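Side-chain contacts in FAD-dependent oxidoreductase (Actinomadura kijaniata, PDB 3M9V), which is a flavin-dependent oxidoreductase of the acyl-CoA dehydrogenase family in D-kijanose biosynthesis, probably acting on a dTDP-linked sugar: residues D250-L253 against A254-V258; L106-G109 against L110-Y114. All blocks are in the same frame, centred on the assembly; numbering follows the deposited sequence.

Overall arrangement
From the N terminus, contact 2 comes first: residues 106-109 and 110-114 are consecutive turns of helix 96-118, in the N-terminal helical part of the acyl-CoA dehydrogenase fold. The chain then runs through helix 121-136 and the strands of the mixed sheet before contact 1, where residues 250-253 lead into the start of helix 253-260 in the C-terminal part. Each contact is local and encloses no long loop; they follow in series, neither nested nor crossing. Their centres lie about 13 Å apart, yet they touch, with Val258 CG1 3.7 Å from Thr111 CG2. Both also touch the same thymidine diphosphate, so the N-terminal helical part and the C-terminal one meet at the nucleotide pocket.

Contact 1 of 2, residues D250-L253 against A254-V258; sequences DAVL and AGQTV. With TYD (thymidine-5'-diphosphate), chain B.
Val252, just before helix 253-260, meets Gln256 on its first turn, and this i to i+4 pair lines the dTDP pocket of the acyl-CoA dehydrogenase fold. The amide nitrogen does the binding: Gln256 NE2 donates to O2B of the beta-phosphate over 2.9 Å at a nearly straight 165°. Val252 CG1 sits 3.2 Å from that NE2 and also touches O2B, flanking the bond. With CG turned beside its backbone N (chi1 -68°) and the chain extended beyond, Gln256 runs back along the helix toward its start, and CG passes 3.6 Å from the bridging O3A. Over the same face of the amide as Val252 CG1 but at its oxygen, Leu253 CD2 lies 3.7 Å from Gln256 OE1. Gly255 meets the sugar with its backbone, CA being 3.4 Å from O4', while Ala254 CB lies 3.7 Å from O4 of the base. Arg332 and Ser259 add hydrogen bonds to the nucleotide. Behind this shell, Gln256 N donates in the carbonyl plane to Val252 O, tying the two pocket residues through the main chain. Leu253 O accepts two bonds: Thr257 N and Thr257 OG1 approach it from opposite faces of its carbonyl plane, each at 3.0 Å.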
loop_
_atom_site.group_PDB
_atom_site.type_symbol
_atom_site.label_atom_id
_atom_site.label_comp_id
_atom_site.label_asym_id
_atom_site.label_seq_id
_atom_site.Cartn_x
_atom_site.Cartn_y
_atom_site.Cartn_z
ATOM N N ASP A 250 -27.085 -20.928 -8.639
ATOM C CA ASP A 250 -26.168 -20.530 -7.578
ATOM C C ASP A 250 -25.760 -21.618 -6.585
ATOM O O ASP A 250 -24.686 -21.535 -5.980
ATOM C CB ASP A 250 -26.694 -19.304 -6.831
ATOM C CG ASP A 250 -26.469 -18.016 -7.593
ATOM O OD1 ASP A 250 -25.694 -17.998 -8.563
ATOM O OD2 ASP A 250 -27.051 -16.983 -7.215
ATOM N N ALA A 251 -26.595 -22.639 -6.421
ATOM C CA ALA A 251 -26.340 -23.676 -5.426
ATOM C C ALA A 251 -25.027 -24.404 -5.718
ATOM O O ALA A 251 -24.406 -24.975 -4.815
ATOM C CB ALA A 251 -27.497 -24.687 -5.346
ATOM N N VAL A 252 -24.621 -24.347 -6.980
ATOM C CA VAL A 252 -23.433 -25.035 -7.495
ATOM C C VAL A 252 -22.135 -24.380 -7.006
ATOM O O VAL A 252 -21.083 -25.013 -6.934
ATOM C CB VAL A 252 -23.523 -25.048 -9.039
ATOM C CG1 VAL A 252 -22.178 -25.057 -9.735
ATOM C CG2 VAL A 252 -24.362 -26.249 -9.473
ATOM N N LEU A 253 -22.247 -23.110 -6.637
ATOM C CA LEU A 253 -21.148 -22.383 -6.027
ATOM C C LEU A 253 -20.671 -23.126 -4.795
ATOM O O LEU A 253 -19.496 -23.007 -4.459
ATOM C CB LEU A 253 -21.545 -20.940 -5.686
ATOM C CG LEU A 253 -21.925 -20.172 -6.960
ATOM C CD1 LEU A 253 -22.286 -18.694 -6.743
ATOM C CD2 LEU A 253 -20.924 -20.252 -8.093
ATOM N N ALA A 254 -21.542 -23.885 -4.132
ATOM C CA ALA A 254 -21.087 -24.512 -2.898
ATOM C C ALA A 254 -20.058 -25.601 -3.182
ATOM O O ALA A 254 -19.109 -25.753 -2.405
ATOM C CB ALA A 254 -22.223 -25.144 -2.119
ATOM N N GLY A 255 -20.266 -26.374 -4.242
ATOM C CA GLY A 255 -19.330 -27.431 -4.611
ATOM C C GLY A 255 -18.007 -26.850 -5.094
ATOM O O GLY A 255 -16.936 -27.391 -4.803
ATOM N N GLN A 256 -18.070 -25.743 -5.831
ATOM C CA GLN A 256 -16.834 -25.107 -6.262
ATOM C C GLN A 256 -16.036 -24.556 -5.097
ATOM O O GLN A 256 -14.803 -24.447 -5.148
ATOM C CB GLN A 256 -17.139 -23.993 -7.257
ATOM C CG GLN A 256 -17.676 -24.574 -8.542
ATOM C CD GLN A 256 -18.332 -23.511 -9.375
ATOM O OE1 GLN A 256 -18.040 -22.322 -9.246
ATOM N NE2 GLN A 256 -19.245 -23.933 -10.234
ATOM N N THR A 257 -16.748 -24.220 -4.028
ATOM C CA THR A 257 -16.045 -23.709 -2.867
ATOM C C THR A 257 -15.353 -24.871 -2.165
ATOM O O THR A 257 -14.155 -24.825 -1.850
ATOM C CB THR A 257 -17.016 -22.943 -1.943
ATOM O OG1 THR A 257 -17.492 -21.790 -2.642
ATOM C CG2 THR A 257 -16.273 -22.499 -0.677
ATOM N N VAL A 258 -16.120 -25.928 -1.902
ATOM C CA VAL A 258 -15.566 -27.113 -1.269
ATOM C C VAL A 258 -14.342 -27.578 -2.074
ATOM O O VAL A 258 -13.299 -27.926 -1.507
ATOM C CB VAL A 258 -16.641 -28.215 -1.079
ATOM C CG1 VAL A 258 -16.001 -29.520 -0.599
ATOM C CG2 VAL A 258 -17.712 -27.799 -0.037
HETATM P PA TYD B . -17.012 -28.829 -8.783
HETATM O O1A TYD B . -16.549 -29.753 -9.893
HETATM O O2A TYD B . -16.055 -27.834 -8.151
HETATM O O3A TYD B . -18.338 -28.057 -9.257
HETATM P PB TYD B . -18.601 -27.962 -10.841
HETATM O O1B TYD B . -17.224 -27.689 -11.419
HETATM O O2B TYD B . -19.517 -26.755 -10.835
HETATM O O3B TYD B . -19.229 -29.308 -11.153
HETATM O "O5'" TYD B . -17.770 -29.645 -7.616
HETATM C "C5'" TYD B . -19.002 -30.334 -7.819
HETATM C "C4'" TYD B . -18.873 -31.327 -6.673
HETATM O "O4'" TYD B . -19.012 -30.672 -5.418
HETATM C "C3'" TYD B . -19.889 -32.454 -6.690
HETATM O "O3'" TYD B . -19.050 -33.584 -6.936
HETATM C "C2'" TYD B . -20.350 -32.575 -5.246
HETATM C "C1'" TYD B . -19.563 -31.550 -4.434
HETATM N N1 TYD B . -20.462 -30.772 -3.570
HETATM C C2 TYD B . -20.204 -30.635 -2.271
HETATM O O2 TYD B . -19.190 -31.190 -1.784
HETATM N N3 TYD B . -21.048 -29.918 -1.497
HETATM C C4 TYD B . -22.144 -29.321 -2.021
HETATM O O4 TYD B . -22.905 -28.661 -1.282
HETATM C C5 TYD B . -22.424 -29.460 -3.370
HETATM C C5M TYD B . -23.622 -28.848 -4.046
HETATM C C6 TYD B . -21.537 -30.207 -4.132
#

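Contact 2 of 2, residues L106-G109 against L110-Y114; sequences LSRG and LTLGY. With TYD (thymidine-5'-diphosphate), chain B.
Thr111 N to Ser107 O, at 3.1 Å and in the carbonyl plane, and Leu112 N to Arg108 O, at 2.9 Å, are i to i+4 bonds of a regular alpha-helix, and Gly113 N continues the series to Gly109 O. On one flank of the helix Arg108 meets both Thr111 and Leu112. Its chain bends at chi2 and chi3, bringing the aliphatic part across the leucine, with Arg108 CD 3.9 Å from Leu112 CG. The guanidinium then passes Thr111 obliquely, NH2 standing 3.7 Å from OG1, while its NH1 is hydrogen-bonded to Ser143 OG, a partner that helps fix where the group ends. Leu110 lies alongside the preceding turn, its CG 3.7 Å from Leu106 O.

Helix 96-118 packs here between helices 253-260, 81-94 and 121-136: Leu110 and Thr111 touch Val258, Leu110 also reaches Leu81, and Leu112 meets Ile130 and Leu131. Its pocket-facing residues form one wall of the dTDP site. Thr111 holds OG1 between its backbone N and carbonyl carbon (chi1 53°), which turns the hydroxyl back over the helix and presents CB and the methyl to the sugar. Thr111 CB lies 3.5 Å from C1' and CG2 3.6 Å from O4', so the sugar is met by carbon atoms. Tyr114 carries the base. With CG anti to the backbone N (chi1 178°), the phenol swings away from the preceding turn and lies face-on against the thymine, their planes within about 10° of parallel. N3 lies over one face toward the rim, 3.4 Å from Tyr114 CD1, and C4 lies near CE1, while the His118 ring also meets the tyrosine.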
loop_
_atom_site.group_PDB
_atom_site.type_symbol
_atom_site.label_atom_id
_atom_site.label_comp_id
_atom_site.label_asym_id
_atom_site.label_seq_id
_atom_site.Cartn_x
_atom_site.Cartn_y
_atom_site.Cartn_z
ATOM N N LEU A 106 -6.974 -34.460 -1.704
ATOM C CA LEU A 106 -7.751 -34.291 -0.475
ATOM C C LEU A 106 -9.114 -33.663 -0.733
ATOM O O LEU A 106 -10.124 -34.063 -0.157
ATOM C CB LEU A 106 -7.002 -33.524 0.618
ATOM C CG LEU A 106 -5.660 -34.170 0.995
ATOM C CD1 LEU A 106 -5.120 -33.570 2.275
ATOM C CD2 LEU A 106 -5.834 -35.652 1.223
ATOM N N SER A 107 -9.174 -32.639 -1.569
ATOM C CA SER A 107 -10.478 -32.020 -1.695
ATOM C C SER A 107 -11.394 -32.898 -2.543
ATOM O O SER A 107 -12.606 -32.853 -2.349
ATOM C CB SER A 107 -10.386 -30.647 -2.353
ATOM O OG SER A 107 -9.861 -30.840 -3.643
ATOM N N ARG A 108 -10.849 -33.660 -3.489
ATOM C CA ARG A 108 -11.664 -34.657 -4.189
ATOM C C ARG A 108 -12.263 -35.713 -3.237
ATOM O O ARG A 108 -13.403 -36.163 -3.426
ATOM C CB ARG A 108 -10.873 -35.224 -5.378
ATOM C CG ARG A 108 -11.626 -36.134 -6.346
ATOM C CD ARG A 108 -12.876 -35.524 -6.966
ATOM N NE ARG A 108 -12.531 -34.507 -7.943
ATOM C CZ ARG A 108 -13.415 -33.801 -8.638
ATOM N NH1 ARG A 108 -12.982 -32.905 -9.521
ATOM N NH2 ARG A 108 -14.713 -34.008 -8.459
ATOM N N GLY A 109 -11.544 -36.065 -2.171
ATOM C CA GLY A 109 -12.092 -36.916 -1.110
ATOM C C GLY A 109 -13.399 -36.366 -0.551
ATOM O O GLY A 109 -14.388 -37.088 -0.339
ATOM N N LEU A 110 -13.410 -35.055 -0.324
ATOM C CA LEU A 110 -14.568 -34.345 0.197
ATOM C C LEU A 110 -15.709 -34.214 -0.800
ATOM O O LEU A 110 -16.859 -34.368 -0.402
ATOM C CB LEU A 110 -14.178 -32.935 0.664
ATOM C CG LEU A 110 -13.090 -32.843 1.740
ATOM C CD1 LEU A 110 -12.755 -31.345 1.984
ATOM C CD2 LEU A 110 -13.595 -33.504 3.040
ATOM N N THR A 111 -15.455 -33.928 -2.069
ATOM C CA THR A 111 -16.631 -33.780 -2.927
ATOM C C THR A 111 -17.163 -35.147 -3.375
ATOM O O THR A 111 -18.359 -35.277 -3.648
ATOM C CB THR A 111 -16.319 -32.903 -4.153
ATOM O OG1 THR A 111 -15.165 -33.441 -4.809
ATOM C CG2 THR A 111 -15.973 -31.496 -3.721
ATOM N N LEU A 112 -16.302 -36.165 -3.468
ATOM C CA LEU A 112 -16.780 -37.506 -3.779
ATOM C C LEU A 112 -17.572 -38.041 -2.601
ATOM O O LEU A 112 -18.563 -38.720 -2.835
ATOM C CB LEU A 112 -15.688 -38.504 -4.162
ATOM C CG LEU A 112 -15.188 -38.322 -5.598
ATOM C CD1 LEU A 112 -14.052 -39.319 -5.844
ATOM C CD2 LEU A 112 -16.309 -38.388 -6.647
ATOM N N GLY A 113 -17.119 -37.757 -1.381
ATOM C CA GLY A 113 -17.859 -38.101 -0.173
ATOM C C GLY A 113 -19.262 -37.514 -0.130
ATOM O O GLY A 113 -20.199 -38.077 0.443
ATOM N N TYR A 114 -19.445 -36.364 -0.761
ATOM C CA TYR A 114 -20.776 -35.794 -0.827
ATOM C C TYR A 114 -21.610 -36.439 -1.934
ATOM O O TYR A 114 -22.834 -36.551 -1.826
ATOM C CB TYR A 114 -20.606 -34.301 -1.116
ATOM C CG TYR A 114 -21.906 -33.550 -1.265
ATOM C CD1 TYR A 114 -22.397 -32.775 -0.213
ATOM C CD2 TYR A 114 -22.637 -33.627 -2.448
ATOM C CE1 TYR A 114 -23.584 -32.076 -0.354
ATOM C CE2 TYR A 114 -23.835 -32.938 -2.595
ATOM C CZ TYR A 114 -24.299 -32.184 -1.534
ATOM O OH TYR A 114 -25.482 -31.495 -1.659
HETATM P PA TYD B . -17.012 -28.829 -8.783
HETATM O O1A TYD B . -16.549 -29.753 -9.893
HETATM O O2A TYD B . -16.055 -27.834 -8.151
HETATM O O3A TYD B . -18.338 -28.057 -9.257
HETATM P PB TYD B . -18.601 -27.962 -10.841
HETATM O O1B TYD B . -17.224 -27.689 -11.419
HETATM O O2B TYD B . -19.517 -26.755 -10.835
HETATM O O3B TYD B . -19.229 -29.308 -11.153
HETATM O "O5'" TYD B . -17.770 -29.645 -7.616
HETATM C "C5'" TYD B . -19.002 -30.334 -7.819
HETATM C "C4'" TYD B . -18.873 -31.327 -6.673
HETATM O "O4'" TYD B . -19.012 -30.672 -5.418
HETATM C "C3'" TYD B . -19.889 -32.454 -6.690
HETATM O "O3'" TYD B . -19.050 -33.584 -6.936
HETATM C "C2'" TYD B . -20.350 -32.575 -5.246
HETATM C "C1'" TYD B . -19.563 -31.550 -4.434
HETATM N N1 TYD B . -20.462 -30.772 -3.570
HETATM C C2 TYD B . -20.204 -30.635 -2.271
HETATM O O2 TYD B . -19.190 -31.190 -1.784
HETATM N N3 TYD B . -21.048 -29.918 -1.497
HETATM C C4 TYD B . -22.144 -29.321 -2.021
HETATM O O4 TYD B . -22.905 -28.661 -1.282
HETATM C C5 TYD B . -22.424 -29.460 -3.370
HETATM C C5M TYD B . -23.622 -28.848 -4.046
HETATM C C6 TYD B . -21.537 -30.207 -4.132
#